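Local coordinates for protein threonine synthase (Brucella melitensis bv. 1, PDB 4F4F) that probably catalyses the pyridoxal-phosphate-dependent conversion of O-phospho-L-homoserine and water to L-threonine and phosphate, the last step of threonine biosynthesis, at residues V257-F262 with D289-T294; Q280-T285 with A407-L412; D264-Y269 with L325-G330; Y300-V305 with Q341-S346; I351-K354 with I359-E362. All blocks are in the same frame, centred on the assembly; numbering follows the deposited sequence.

Contact 1. Residues V257-F262 with D289-T294. With PLP (pyridoxal-5'-phosphate), chain C.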
# COMPACT_ATOMS: atom_id res chain seq x y z
N VAL A 257 7.13 1.31 10.28
CA VAL A 257 6.43 1.55 9.05
C VAL A 257 5.65 2.86 9.10
O VAL A 257 4.71 2.97 9.91
CB VAL A 257 5.42 0.44 8.80
CG1 VAL A 257 4.68 0.68 7.48
CG2 VAL A 257 6.10 -0.92 8.83
N PRO A 258 6.01 3.83 8.24
CA PRO A 258 5.18 5.01 8.15
C PRO A 258 3.85 4.57 7.56
O PRO A 258 3.82 3.98 6.48
CB PRO A 258 5.97 5.97 7.22
CG PRO A 258 7.29 5.32 6.94
CD PRO A 258 7.10 3.86 7.24
N THR A 259 2.77 4.78 8.30
CA THR A 259 1.52 4.01 8.13
C THR A 259 0.36 4.98 7.93
O THR A 259 0.26 5.97 8.63
CB THR A 259 1.24 3.15 9.39
OG1 THR A 259 2.16 2.07 9.46
CG2 THR A 259 -0.18 2.60 9.43
N GLY A 260 -0.49 4.67 6.96
CA GLY A 260 -1.74 5.35 6.76
C GLY A 260 -2.84 4.33 6.91
O GLY A 260 -3.48 4.25 7.97
N ASN A 261 -3.09 3.54 5.86
CA ASN A 261 -4.23 2.61 5.90
C ASN A 261 -3.88 1.20 6.36
O ASN A 261 -4.71 0.31 6.22
CB ASN A 261 -4.94 2.56 4.53
CG ASN A 261 -5.84 3.77 4.33
OD1 ASN A 261 -6.70 4.07 5.17
ND2 ASN A 261 -5.57 4.53 3.26
N PHE A 262 -2.67 1.02 6.90
CA PHE A 262 -2.28 -0.18 7.65
C PHE A 262 -1.90 -1.42 6.86
O PHE A 262 -1.50 -2.43 7.46
CB PHE A 262 -3.38 -0.57 8.66
CG PHE A 262 -2.85 -1.08 9.95
CD1 PHE A 262 -2.32 -0.19 10.90
CD2 PHE A 262 -2.89 -2.42 10.26
CE1 PHE A 262 -1.81 -0.64 12.09
CE2 PHE A 262 -2.39 -2.88 11.47
CZ PHE A 262 -1.85 -2.00 12.38
N ASP A 289 -3.24 10.91 14.08
CA ASP A 289 -2.61 9.91 14.91
C ASP A 289 -3.62 8.96 15.55
O ASP A 289 -3.34 8.39 16.62
CB ASP A 289 -1.77 10.63 15.97
CG ASP A 289 -2.60 11.42 16.97
OD1 ASP A 289 -3.81 11.73 16.76
OD2 ASP A 289 -2.00 11.75 18.01
N ILE A 290 -4.75 8.73 14.88
CA ILE A 290 -5.77 7.79 15.36
C ILE A 290 -5.15 6.48 15.83
O ILE A 290 -5.48 6.00 16.91
CB ILE A 290 -6.91 7.54 14.33
CG1 ILE A 290 -8.09 6.84 15.03
CG2 ILE A 290 -6.43 6.77 13.08
CD1 ILE A 290 -9.31 6.79 14.15
N LEU A 291 -4.19 5.97 15.07
CA LEU A 291 -3.58 4.67 15.41
C LEU A 291 -2.71 4.78 16.67
O LEU A 291 -2.73 3.88 17.51
CB LEU A 291 -2.79 4.11 14.24
CG LEU A 291 -3.60 3.74 12.98
CD1 LEU A 291 -2.68 3.42 11.81
CD2 LEU A 291 -4.52 2.55 13.24
N SER A 292 -1.95 5.85 16.78
CA SER A 292 -1.18 6.08 18.00
C SER A 292 -2.12 6.23 19.21
O SER A 292 -1.93 5.59 20.24
CB SER A 292 -0.29 7.33 17.81
OG SER A 292 0.50 7.53 18.97
N ARG A 293 -3.16 7.06 19.09
CA ARG A 293 -4.12 7.21 20.17
C ARG A 293 -4.80 5.89 20.52
O ARG A 293 -5.10 5.62 21.69
CB ARG A 293 -5.18 8.25 19.84
CG ARG A 293 -4.61 9.66 19.74
CD ARG A 293 -5.68 10.69 19.42
NE ARG A 293 -6.12 10.75 18.01
CZ ARG A 293 -7.30 10.33 17.55
NH1 ARG A 293 -8.16 9.72 18.35
NH2 ARG A 293 -7.61 10.50 16.27
N THR A 294 -5.05 5.07 19.50
CA THR A 294 -5.66 3.77 19.72
C THR A 294 -4.76 2.88 20.54
O THR A 294 -5.21 2.25 21.48
CB THR A 294 -6.03 3.05 18.38
OG1 THR A 294 -7.03 3.83 17.70
CG2 THR A 294 -6.59 1.65 18.66
N1 PLP C . 4.03 6.50 2.86
C2 PLP C . 3.82 6.75 1.51
C2A PLP C . 4.81 7.48 0.62
C3 PLP C . 2.56 6.27 0.87
O3 PLP C . 2.35 6.51 -0.47
C4 PLP C . 1.58 5.55 1.75
C4A PLP C . 0.28 5.00 1.24
C5 PLP C . 1.91 5.32 3.18
C6 PLP C . 3.15 5.81 3.65
C5A PLP C . 0.93 4.53 4.07
O4P PLP C . 0.73 3.12 3.66
P PLP C . -0.41 2.09 4.26
O1P PLP C . -0.26 2.17 5.77
O2P PLP C . -1.71 2.66 3.73
O3P PLP C . -0.13 0.71 3.70

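Contact 2. Residues Q280-T285 with A407-L412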
# COMPACT_ATOMS: atom_id res chain seq x y z
N GLN A 280 9.81 -6.12 17.13
CA GLN A 280 8.80 -5.06 17.16
C GLN A 280 8.28 -4.76 15.78
O GLN A 280 9.04 -4.77 14.78
CB GLN A 280 9.41 -3.78 17.69
CG GLN A 280 9.78 -3.77 19.17
CD GLN A 280 10.35 -2.41 19.60
OE1 GLN A 280 11.52 -2.11 19.37
NE2 GLN A 280 9.51 -1.59 20.21
N LEU A 281 6.98 -4.48 15.72
CA LEU A 281 6.35 -3.84 14.59
C LEU A 281 5.87 -2.48 15.11
O LEU A 281 5.11 -2.42 16.09
CB LEU A 281 5.17 -4.67 14.06
CG LEU A 281 5.49 -5.99 13.37
CD1 LEU A 281 4.22 -6.84 13.23
CD2 LEU A 281 6.12 -5.72 11.99
N ILE A 282 6.36 -1.40 14.51
CA ILE A 282 6.09 -0.06 15.06
C ILE A 282 5.36 0.75 14.01
O ILE A 282 5.82 0.89 12.86
CB ILE A 282 7.41 0.65 15.49
CG1 ILE A 282 8.18 -0.23 16.48
CG2 ILE A 282 7.09 2.02 16.09
CD1 ILE A 282 9.48 0.38 17.02
N ILE A 283 4.20 1.26 14.41
CA ILE A 283 3.35 2.09 13.58
C ILE A 283 3.85 3.51 13.73
O ILE A 283 3.92 4.02 14.86
CB ILE A 283 1.87 2.03 14.06
CG1 ILE A 283 1.32 0.57 14.09
CG2 ILE A 283 1.01 2.98 13.23
CD1 ILE A 283 0.15 0.32 15.05
N ALA A 284 4.17 4.17 12.62
CA ALA A 284 4.60 5.57 12.68
C ALA A 284 3.56 6.44 11.96
O ALA A 284 3.24 6.21 10.79
CB ALA A 284 5.98 5.73 12.02
N THR A 285 3.04 7.44 12.68
CA THR A 285 1.95 8.25 12.17
C THR A 285 2.43 9.71 12.10
O THR A 285 3.39 10.10 12.77
CB THR A 285 0.69 8.19 13.08
OG1 THR A 285 0.85 9.11 14.19
CG2 THR A 285 0.44 6.74 13.56
N ALA A 407 17.36 -6.03 18.80
CA ALA A 407 17.14 -6.32 17.39
C ALA A 407 17.56 -5.17 16.48
O ALA A 407 17.36 -4.01 16.83
CB ALA A 407 15.68 -6.67 17.13
N PRO A 408 18.06 -5.48 15.28
CA PRO A 408 18.24 -4.45 14.28
C PRO A 408 16.90 -3.88 13.83
O PRO A 408 15.90 -4.61 13.74
CB PRO A 408 18.84 -5.21 13.10
CG PRO A 408 18.37 -6.60 13.28
CD PRO A 408 18.36 -6.82 14.74
N MET A 409 16.90 -2.57 13.59
CA MET A 409 15.70 -1.85 13.16
C MET A 409 15.78 -1.53 11.67
O MET A 409 16.75 -0.92 11.18
CB MET A 409 15.57 -0.54 13.96
CG MET A 409 14.33 0.28 13.61
SD MET A 409 12.78 -0.61 13.86
CE MET A 409 12.68 -0.55 15.64
N VAL A 410 14.73 -1.90 10.96
CA VAL A 410 14.56 -1.57 9.59
C VAL A 410 13.40 -0.60 9.50
O VAL A 410 12.27 -0.89 9.98
CB VAL A 410 14.23 -2.83 8.80
CG1 VAL A 410 13.94 -2.45 7.34
CG2 VAL A 410 15.38 -3.84 8.90
N VAL A 411 13.68 0.57 8.96
CA VAL A 411 12.66 1.61 8.78
C VAL A 411 12.31 1.60 7.30
O VAL A 411 13.18 1.73 6.46
CB VAL A 411 13.21 3.01 9.15
CG1 VAL A 411 12.13 4.06 9.00
CG2 VAL A 411 13.79 3.02 10.56
N LEU A 412 11.04 1.48 6.99
CA LEU A 412 10.56 1.51 5.61
C LEU A 412 10.56 2.95 5.09
O LEU A 412 9.89 3.85 5.65
CB LEU A 412 9.15 0.92 5.51
CG LEU A 412 8.96 -0.59 5.40
CD1 LEU A 412 9.83 -1.36 6.37
CD2 LEU A 412 7.48 -1.03 5.39

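Contact 3. Residues D264-Y269 with L325-G330. With PLP (pyridoxal-5'-phosphate), chain C.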
# COMPACT_ATOMS: atom_id res chain seq x y z
N ASP A 264 0.49 -1.95 4.67
CA ASP A 264 1.94 -2.16 4.73
C ASP A 264 2.38 -2.91 5.99
O ASP A 264 2.93 -4.03 5.92
CB ASP A 264 2.73 -0.83 4.58
CG ASP A 264 2.21 0.38 5.41
OD1 ASP A 264 1.46 0.27 6.50
OD2 ASP A 264 2.63 1.52 4.97
N ILE A 265 2.08 -2.33 7.14
CA ILE A 265 2.45 -2.96 8.39
C ILE A 265 1.66 -4.26 8.61
O ILE A 265 2.20 -5.20 9.22
CB ILE A 265 2.34 -1.99 9.59
CG1 ILE A 265 3.25 -2.49 10.72
CG2 ILE A 265 0.89 -1.79 10.02
CD1 ILE A 265 3.28 -1.60 11.97
N PHE A 266 0.43 -4.33 8.12
CA PHE A 266 -0.30 -5.60 8.23
C PHE A 266 0.44 -6.72 7.49
O PHE A 266 0.46 -7.83 7.96
CB PHE A 266 -1.79 -5.51 7.83
CG PHE A 266 -2.56 -6.76 8.20
CD1 PHE A 266 -3.04 -6.93 9.47
CD2 PHE A 266 -2.71 -7.81 7.27
CE1 PHE A 266 -3.68 -8.13 9.85
CE2 PHE A 266 -3.35 -9.00 7.63
CZ PHE A 266 -3.83 -9.15 8.93
N ALA A 267 1.07 -6.42 6.36
CA ALA A 267 1.91 -7.38 5.63
C ALA A 267 3.10 -7.87 6.44
O ALA A 267 3.47 -9.06 6.34
CB ALA A 267 2.38 -6.81 4.28
N GLY A 268 3.65 -7.00 7.27
CA GLY A 268 4.71 -7.37 8.22
C GLY A 268 4.17 -8.31 9.28
O GLY A 268 4.82 -9.30 9.64
N TYR A 269 2.96 -8.03 9.75
CA TYR A 269 2.27 -8.93 10.67
C TYR A 269 2.10 -10.32 10.03
O TYR A 269 2.30 -11.36 10.70
CB TYR A 269 0.96 -8.32 11.14
CG TYR A 269 0.10 -9.24 11.96
CD1 TYR A 269 0.29 -9.39 13.32
CD2 TYR A 269 -0.91 -9.95 11.37
CE1 TYR A 269 -0.49 -10.26 14.06
CE2 TYR A 269 -1.72 -10.80 12.12
CZ TYR A 269 -1.49 -10.94 13.46
OH TYR A 269 -2.27 -11.84 14.16
N LEU A 325 -7.85 -5.99 13.78
CA LEU A 325 -8.90 -6.16 14.77
C LEU A 325 -9.44 -7.60 14.77
O LEU A 325 -9.68 -8.18 15.82
CB LEU A 325 -10.07 -5.19 14.52
CG LEU A 325 -9.82 -3.73 14.86
CD1 LEU A 325 -11.00 -2.83 14.46
CD2 LEU A 325 -9.53 -3.56 16.36
N PHE A 326 -9.69 -8.15 13.59
CA PHE A 326 -10.21 -9.51 13.44
C PHE A 326 -9.25 -10.50 14.09
O PHE A 326 -9.67 -11.33 14.90
CB PHE A 326 -10.38 -9.83 11.94
CG PHE A 326 -11.03 -11.14 11.62
CD1 PHE A 326 -12.30 -11.45 12.09
CD2 PHE A 326 -10.39 -12.06 10.79
CE1 PHE A 326 -12.92 -12.66 11.73
CE2 PHE A 326 -11.00 -13.25 10.42
CZ PHE A 326 -12.26 -13.55 10.90
N GLU A 327 -7.97 -10.39 13.77
CA GLU A 327 -6.98 -11.32 14.33
C GLU A 327 -6.87 -11.18 15.86
O GLU A 327 -6.81 -12.17 16.59
CB GLU A 327 -5.61 -11.09 13.67
CG GLU A 327 -5.61 -11.29 12.16
CD GLU A 327 -5.71 -12.72 11.74
OE1 GLU A 327 -6.00 -13.61 12.60
OE2 GLU A 327 -5.55 -12.95 10.52
N ALA A 328 -6.88 -9.93 16.33
CA ALA A 328 -6.73 -9.62 17.74
C ALA A 328 -7.91 -10.15 18.60
O ALA A 328 -7.71 -10.47 19.78
CB ALA A 328 -6.51 -8.14 17.94
N HIS A 329 -9.10 -10.26 17.98
CA HIS A 329 -10.30 -10.77 18.66
C HIS A 329 -10.44 -12.25 18.49
O HIS A 329 -11.51 -12.81 18.66
CB HIS A 329 -11.55 -10.04 18.14
CG HIS A 329 -11.66 -8.61 18.60
ND1 HIS A 329 -10.90 -7.62 18.08
CD2 HIS A 329 -12.45 -8.01 19.58
CE1 HIS A 329 -11.19 -6.45 18.69
NE2 HIS A 329 -12.12 -6.69 19.63
N GLY A 330 -9.37 -12.90 18.06
CA GLY A 330 -9.40 -14.32 17.80
C GLY A 330 -10.40 -14.71 16.73
O GLY A 330 -11.03 -15.74 16.82
N1 PLP C . 4.03 6.50 2.86
C2 PLP C . 3.82 6.75 1.51
C2A PLP C . 4.81 7.48 0.62
C3 PLP C . 2.56 6.27 0.87
O3 PLP C . 2.35 6.51 -0.47
C4 PLP C . 1.58 5.55 1.75
C4A PLP C . 0.28 5.00 1.24
C5 PLP C . 1.91 5.32 3.18
C6 PLP C . 3.15 5.81 3.65
C5A PLP C . 0.93 4.53 4.07
O4P PLP C . 0.73 3.12 3.66
P PLP C . -0.41 2.09 4.26
O1P PLP C . -0.26 2.17 5.77
O2P PLP C . -1.71 2.66 3.73
O3P PLP C . -0.13 0.71 3.70

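Contact 4. Residues Y300-V305 with Q341-S346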
# COMPACT_ATOMS: atom_id res chain seq x y z
N TYR A 300 -10.37 4.12 19.38
CA TYR A 300 -10.20 4.43 17.98
C TYR A 300 -11.26 5.42 17.64
O TYR A 300 -12.42 5.04 17.42
CB TYR A 300 -10.38 3.17 17.18
CG TYR A 300 -10.15 3.26 15.69
CD1 TYR A 300 -8.89 3.09 15.15
CD2 TYR A 300 -11.23 3.42 14.81
CE1 TYR A 300 -8.69 3.11 13.78
CE2 TYR A 300 -11.04 3.44 13.44
CZ TYR A 300 -9.76 3.27 12.93
OH TYR A 300 -9.57 3.26 11.56
N GLU A 301 -10.89 6.70 17.66
CA GLU A 301 -11.84 7.79 17.59
C GLU A 301 -11.48 8.75 16.49
O GLU A 301 -10.38 9.30 16.47
CB GLU A 301 -11.89 8.55 18.92
CG GLU A 301 -12.68 7.83 20.00
CD GLU A 301 -12.87 8.65 21.25
OE1 GLU A 301 -13.09 8.05 22.33
OE2 GLU A 301 -12.79 9.90 21.16
N MET A 302 -12.41 8.97 15.58
CA MET A 302 -12.15 9.85 14.44
C MET A 302 -12.04 11.29 14.91
O MET A 302 -12.80 11.73 15.75
CB MET A 302 -13.28 9.74 13.45
CG MET A 302 -13.42 8.35 12.86
SD MET A 302 -14.93 8.24 11.91
CE MET A 302 -14.51 9.40 10.60
N ARG A 303 -11.08 12.02 14.37
CA ARG A 303 -10.94 13.45 14.63
C ARG A 303 -10.74 14.11 13.27
O ARG A 303 -10.63 13.43 12.24
CB ARG A 303 -9.76 13.72 15.58
CG ARG A 303 -9.93 13.17 16.99
CD ARG A 303 -8.69 13.48 17.82
NE ARG A 303 -8.81 13.16 19.26
CZ ARG A 303 -7.84 13.38 20.15
NH1 ARG A 303 -6.67 13.90 19.78
NH2 ARG A 303 -8.03 13.07 21.43
N GLY A 304 -10.71 15.44 13.25
CA GLY A 304 -10.58 16.19 12.00
C GLY A 304 -9.25 15.86 11.35
O GLY A 304 -8.30 15.55 12.05
N VAL A 305 -9.21 15.87 10.02
CA VAL A 305 -7.98 15.55 9.29
C VAL A 305 -7.12 16.81 9.17
O VAL A 305 -7.60 17.83 8.72
CB VAL A 305 -8.33 15.03 7.89
CG1 VAL A 305 -7.07 14.77 7.07
CG2 VAL A 305 -9.19 13.78 8.00
N GLN A 341 -19.79 -1.20 13.38
CA GLN A 341 -21.11 -0.61 13.57
C GLN A 341 -20.97 0.64 14.43
O GLN A 341 -21.51 1.68 14.12
CB GLN A 341 -22.10 -1.65 14.21
CG GLN A 341 -22.63 -2.72 13.22
CD GLN A 341 -23.14 -4.07 13.82
OE1 GLN A 341 -23.26 -4.25 15.04
NE2 GLN A 341 -23.47 -5.02 12.93
N GLY A 342 -20.24 0.52 15.53
CA GLY A 342 -19.92 1.68 16.38
C GLY A 342 -19.22 2.84 15.67
O GLY A 342 -19.57 4.02 15.89
N LEU A 343 -18.24 2.51 14.84
CA LEU A 343 -17.52 3.51 14.06
C LEU A 343 -18.48 4.24 13.14
O LEU A 343 -18.45 5.46 13.07
CB LEU A 343 -16.39 2.89 13.24
CG LEU A 343 -15.49 3.81 12.41
CD1 LEU A 343 -14.67 4.77 13.30
CD2 LEU A 343 -14.61 2.94 11.51
N LYS A 344 -19.34 3.49 12.46
CA LYS A 344 -20.24 4.04 11.46
C LYS A 344 -21.27 4.97 12.10
O LYS A 344 -21.50 6.06 11.59
CB LYS A 344 -20.95 2.91 10.71
CG LYS A 344 -21.86 3.38 9.59
CD LYS A 344 -22.35 2.20 8.76
CE LYS A 344 -23.11 2.67 7.54
NZ LYS A 344 -24.25 1.76 7.25
N GLN A 345 -21.86 4.54 13.22
CA GLN A 345 -22.88 5.30 13.93
C GLN A 345 -22.34 6.50 14.70
O GLN A 345 -22.95 7.57 14.65
CB GLN A 345 -23.63 4.42 14.93
CG GLN A 345 -24.42 5.19 15.97
CD GLN A 345 -25.35 4.34 16.80
OE1 GLN A 345 -25.07 4.05 17.97
NE2 GLN A 345 -26.49 3.94 16.21
N SER A 346 -21.23 6.31 15.42
CA SER A 346 -20.77 7.29 16.40
C SER A 346 -19.37 7.87 16.17
O SER A 346 -18.95 8.76 16.90
CB SER A 346 -20.88 6.71 17.82
OG SER A 346 -19.83 5.81 18.10

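Contact 5. Residues I351-K354 with I359-E362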
# COMPACT_ATOMS: atom_id res chain seq x y z
N ILE A 351 -11.64 -0.57 22.12
CA ILE A 351 -11.25 -1.98 22.01
C ILE A 351 -11.18 -2.55 23.42
O ILE A 351 -10.52 -1.97 24.28
CB ILE A 351 -9.89 -2.13 21.30
CG1 ILE A 351 -9.92 -1.48 19.93
CG2 ILE A 351 -9.50 -3.61 21.17
CD1 ILE A 351 -8.55 -1.37 19.29
N SER A 352 -11.86 -3.66 23.68
CA SER A 352 -11.83 -4.29 25.01
C SER A 352 -10.46 -4.86 25.37
O SER A 352 -9.57 -5.01 24.54
CB SER A 352 -12.88 -5.38 25.10
OG SER A 352 -12.61 -6.43 24.19
N GLU A 353 -10.31 -5.21 26.64
CA GLU A 353 -8.99 -5.43 27.20
C GLU A 353 -8.20 -6.57 26.55
O GLU A 353 -7.02 -6.41 26.24
CB GLU A 353 -9.07 -5.60 28.73
CG GLU A 353 -7.72 -5.55 29.42
CD GLU A 353 -6.96 -4.23 29.18
OE1 GLU A 353 -7.58 -3.15 29.01
OE2 GLU A 353 -5.70 -4.29 29.16
N LYS A 354 -8.82 -7.73 26.38
CA LYS A 354 -8.06 -8.85 25.83
C LYS A 354 -7.52 -8.57 24.40
O LYS A 354 -6.32 -8.74 24.16
CB LYS A 354 -8.86 -10.14 25.89
CG LYS A 354 -8.08 -11.40 25.54
CD LYS A 354 -9.00 -12.64 25.63
CE LYS A 354 -8.28 -13.93 25.26
NZ LYS A 354 -8.08 -14.03 23.78
N ILE A 359 -3.00 -6.67 20.77
CA ILE A 359 -2.43 -5.71 19.82
C ILE A 359 -1.15 -5.15 20.41
O ILE A 359 -0.10 -5.11 19.75
CB ILE A 359 -3.44 -4.58 19.45
CG1 ILE A 359 -4.54 -5.18 18.56
CG2 ILE A 359 -2.73 -3.44 18.75
CD1 ILE A 359 -5.83 -4.36 18.50
N ARG A 360 -1.21 -4.77 21.68
CA ARG A 360 -0.05 -4.14 22.32
C ARG A 360 1.15 -5.09 22.50
O ARG A 360 2.30 -4.63 22.61
CB ARG A 360 -0.44 -3.55 23.65
CG ARG A 360 -1.34 -2.34 23.54
CD ARG A 360 -1.92 -2.05 24.92
NE ARG A 360 -2.51 -0.72 24.97
CZ ARG A 360 -3.32 -0.29 25.93
NH1 ARG A 360 -3.66 -1.08 26.94
NH2 ARG A 360 -3.81 0.94 25.86
N SER A 361 0.86 -6.39 22.54
CA SER A 361 1.90 -7.38 22.68
C SER A 361 2.76 -7.50 21.43
O SER A 361 3.89 -8.00 21.52
CB SER A 361 1.32 -8.76 23.05
OG SER A 361 0.82 -9.41 21.92
N GLU A 362 2.25 -7.07 20.28
CA GLU A 362 2.99 -7.18 19.04
C GLU A 362 3.28 -5.86 18.31
O GLU A 362 4.16 -5.82 17.43
CB GLU A 362 2.24 -8.13 18.10
CG GLU A 362 1.95 -9.49 18.73
CD GLU A 362 1.54 -10.48 17.66
OE1 GLU A 362 0.36 -10.82 17.58
OE2 GLU A 362 2.40 -10.86 16.85
O HOH W 1 -5.90 -0.69 28.87

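Contact 1. Residues V257-F262 with D289-T294
On the helix side a single methyl, Leu291 CD1, makes every close approach of this contact, wedged against Thr259, Gly260 and Phe262 on the back of the loop that holds the cofactor phosphate. It lies 3.5 Å from Thr259 CG2, the two side chains meeting almost at right angles, and 3.7 Å from Phe262 CD1, arriving at the edge of that ring near its plane. Thr259 divides its two branches between two tasks: OG1, beside the backbone N (chi1 -72°), turns back to bond with Val257 O at 2.7 Å, from above the carbonyl plane, which leaves CG2 anti to N and facing the leucine. The other side of the loop offers its backbone N-H groups to the phosphate. Gly260 N reaches PLP O1P at 2.8 Å, Phe262 N shares that oxygen at 2.9 Å, and Asn261 N takes PLP O2P at 2.7 Å. Phe262 is also the N-cap of helix 263-274, so the phosphate sits at a helix start, whose dipole would probably help to stabilise the negative charge. On the other partner, Arg293 NE bridges to Asp289 OD1 at 2.8 Å across the first turn of helix 290-297. The example is that of a fold-type II PLP enzyme: backbone N-H groups bind the phosphate on one side of the loop, and buried hydrocarbon backs it on the other.

Contact 2. Residues Q280-T285 with A407-L412
The carboxamide of Gln280 is the flat group of this contact, and it meets Met409 through its oxygen end, with OE1 at 4.2 Å from Met409 CE. Hydrogen bonds at both ends fix its rotation: OE1 takes the N-H of Ser404, and NE2 gives to Lys402 O, so the polar atoms are satisfied at the end of helix 390-402 while the methionine methyl rests nearby. The firmer touch is aliphatic. Ile282 CD1 and Met409 CE come to 3.6 Å, end methyl to end methyl, with the side chains crossing at about a right angle. Met409 gets there by folding: CG stands anti to the backbone N (chi1 -179°), after which bends at chi2 (59°) and chi3 (75°) swing CE round toward the isoleucine. The long side chain spans the gap between strands that are not direct neighbours, and the CA atoms of Ile282 and Val411 remain 9.2 Å apart. Strand 253-258 runs between them, hydrogen-bonded to 280-285, and its Thr256 touches both Ile282 and Met409. Helix 390-402 packs on the same patch through Val398 and Lys402, both against Ile282, while strand 363-367 continues the sheet beyond 278-285.

Contact 3. Residues D264-Y269 with L325-G330
Glu327 meets Tyr269 and Phe266 through its aliphatic stem, and this is where the two helices pack closely. Glu327 CB lies 3.5 Å from Tyr269 OH, and Glu327 CG comes to 3.9 Å from Tyr269 CE2, obliquely to the ring; the ring and the carboxylate are turned 47° from each other. Phe266 offers its edge instead, CZ standing 4.3 Å from Glu327 CG. The first torsion of the glutamate (chi1 -59°) sets CG beside the two aromatic ends, and the bend at chi2 (-73°) turns the carboxylate off. The polar ends, by contrast, look to partners outside the pair: Glu327 OE2 is held by Tyr40 OH and by a salt bridge to Arg331 NH2, and Tyr269 OH is bonded to Arg273 NH1.

Looser ground lies beyond, where the helix of Glu327 runs out toward solvent. Gly330, exposed and with positive phi, is the C' residue of a Schellman motif, and His329 ND1 folds back on Leu325 O at 2.6 Å, in its ring plane. At the other extreme, the first turn of helix 263-274 is buried at the cofactor: Asp264 N bonds to PLP O3P at 2.9 Å, and Asp264 OD1 accepts from Ile265 N at 2.7 Å. One helix thus presents a phosphate-binding start and, within the next turn and a half, an aromatic flank. There a charged residue serves as hydrocarbon, its carboxylate probably kept ionised chiefly by the salt bridge to Arg331, with Tyr40 OH as a further partner.

Contact 4. Residues Y300-V305 with Q341-S346
Next to Leu343, the residue that meets Tyr300 and Met302, the carbonyl oxygen Gly342 O is gripped twice by Ser346. Ser346 N and Ser346 OG each reach it at 2.9 Å, from opposite faces of the carbonyl plane, the hydroxyl tilted 34° from that plane. The double hold ties down the last turn of helix 333-346, from which Leu343 extends. Across the contact one leucine branch does most of the work. Leu343 CD1 is 3.7 Å from Met302 SD, the side chains crossing at about a right angle, and 3.9 Å from Tyr300 CE2, at the ring's edge and near its plane. The second branch, CD2, joins in at 4.1 Å from Tyr300 CE2. With CG anti to the backbone N (chi1 -177°), the leucine extends out of the helix far enough for both methyls to reach the tyrosine. The ring is set from elsewhere: Tyr300 OH bonds to Ser318 N, and Phe349 and Phe321 lie against it with planes turned only slightly. Strand 299-301 pairs antiparallel with strand 348-350, through backbone bonds of Tyr300 with Phe349. Leu343 sets helix 333-346, which leads into that second strand, against the small sheet, with helix 290-297 touching Tyr300 too.

Contact 5. Residues I351-K354 with I359-E362
Ile351 and Ile359 take matching torsions, each with CG1 anti to the carbonyl carbon (chi1 -56° and -71°) and with an extended chi2, and this sends their CD1 methyls to each other. The methyls stand 4.1 Å apart, the two side chains crossing at about a right angle. Ile351 precedes the helix that starts at Glu353, while Ile359 belongs to that helix, so the incoming chain is packed against its own helix. Both isoleucines are buried, touching helix 321-328 through Leu324, Leu325 and Ala328. At the outer rim the pairing is polar and indirect. Glu353 OE2 remains 4.4 Å from Arg360 NH1, beyond a salt bridge, and lies obliquely to the guanidinium. A water closes the gap: it donates to Glu353 OE1 at 3.0 Å and accepts from Arg360 NH1 at 3.0 Å, lying in the guanidinium plane at its edge. Arg360 NE is bonded to Leu295 O in the last turn of helix 290-297. Two kinds of chemistry thus join the lead-in and first turn of the helix to its later part: methyl contact on the buried side, and on the wet side opposite charges linked by a shared water, whose direct attraction is probably modest.

In the fold
Contacts 1, 2 and 3 lie in buried parts of the fold, whereas contacts 4 and 5, farther from the chain's centre, are only partly buried. Contacts 1 and 2 reach the same sheet, strand 253-258 pairing with 278-285; contacts 1 and 3 both touch the cofactor, from the loop and from the helix that follows it. Helix 290-297 links contact 1 with contacts 4 and 5, and contact 5 packs on contact 3 through Ala328 and Ile359. Methyl groups supply the apolar touch in contacts 1, 2, 4 and 5, whereas in contact 3 a glutamate stem meets aromatic rings. Charge appears at both depths: backbone N-H groups meet the buried phosphate, while Glu353 and Arg360 meet through water.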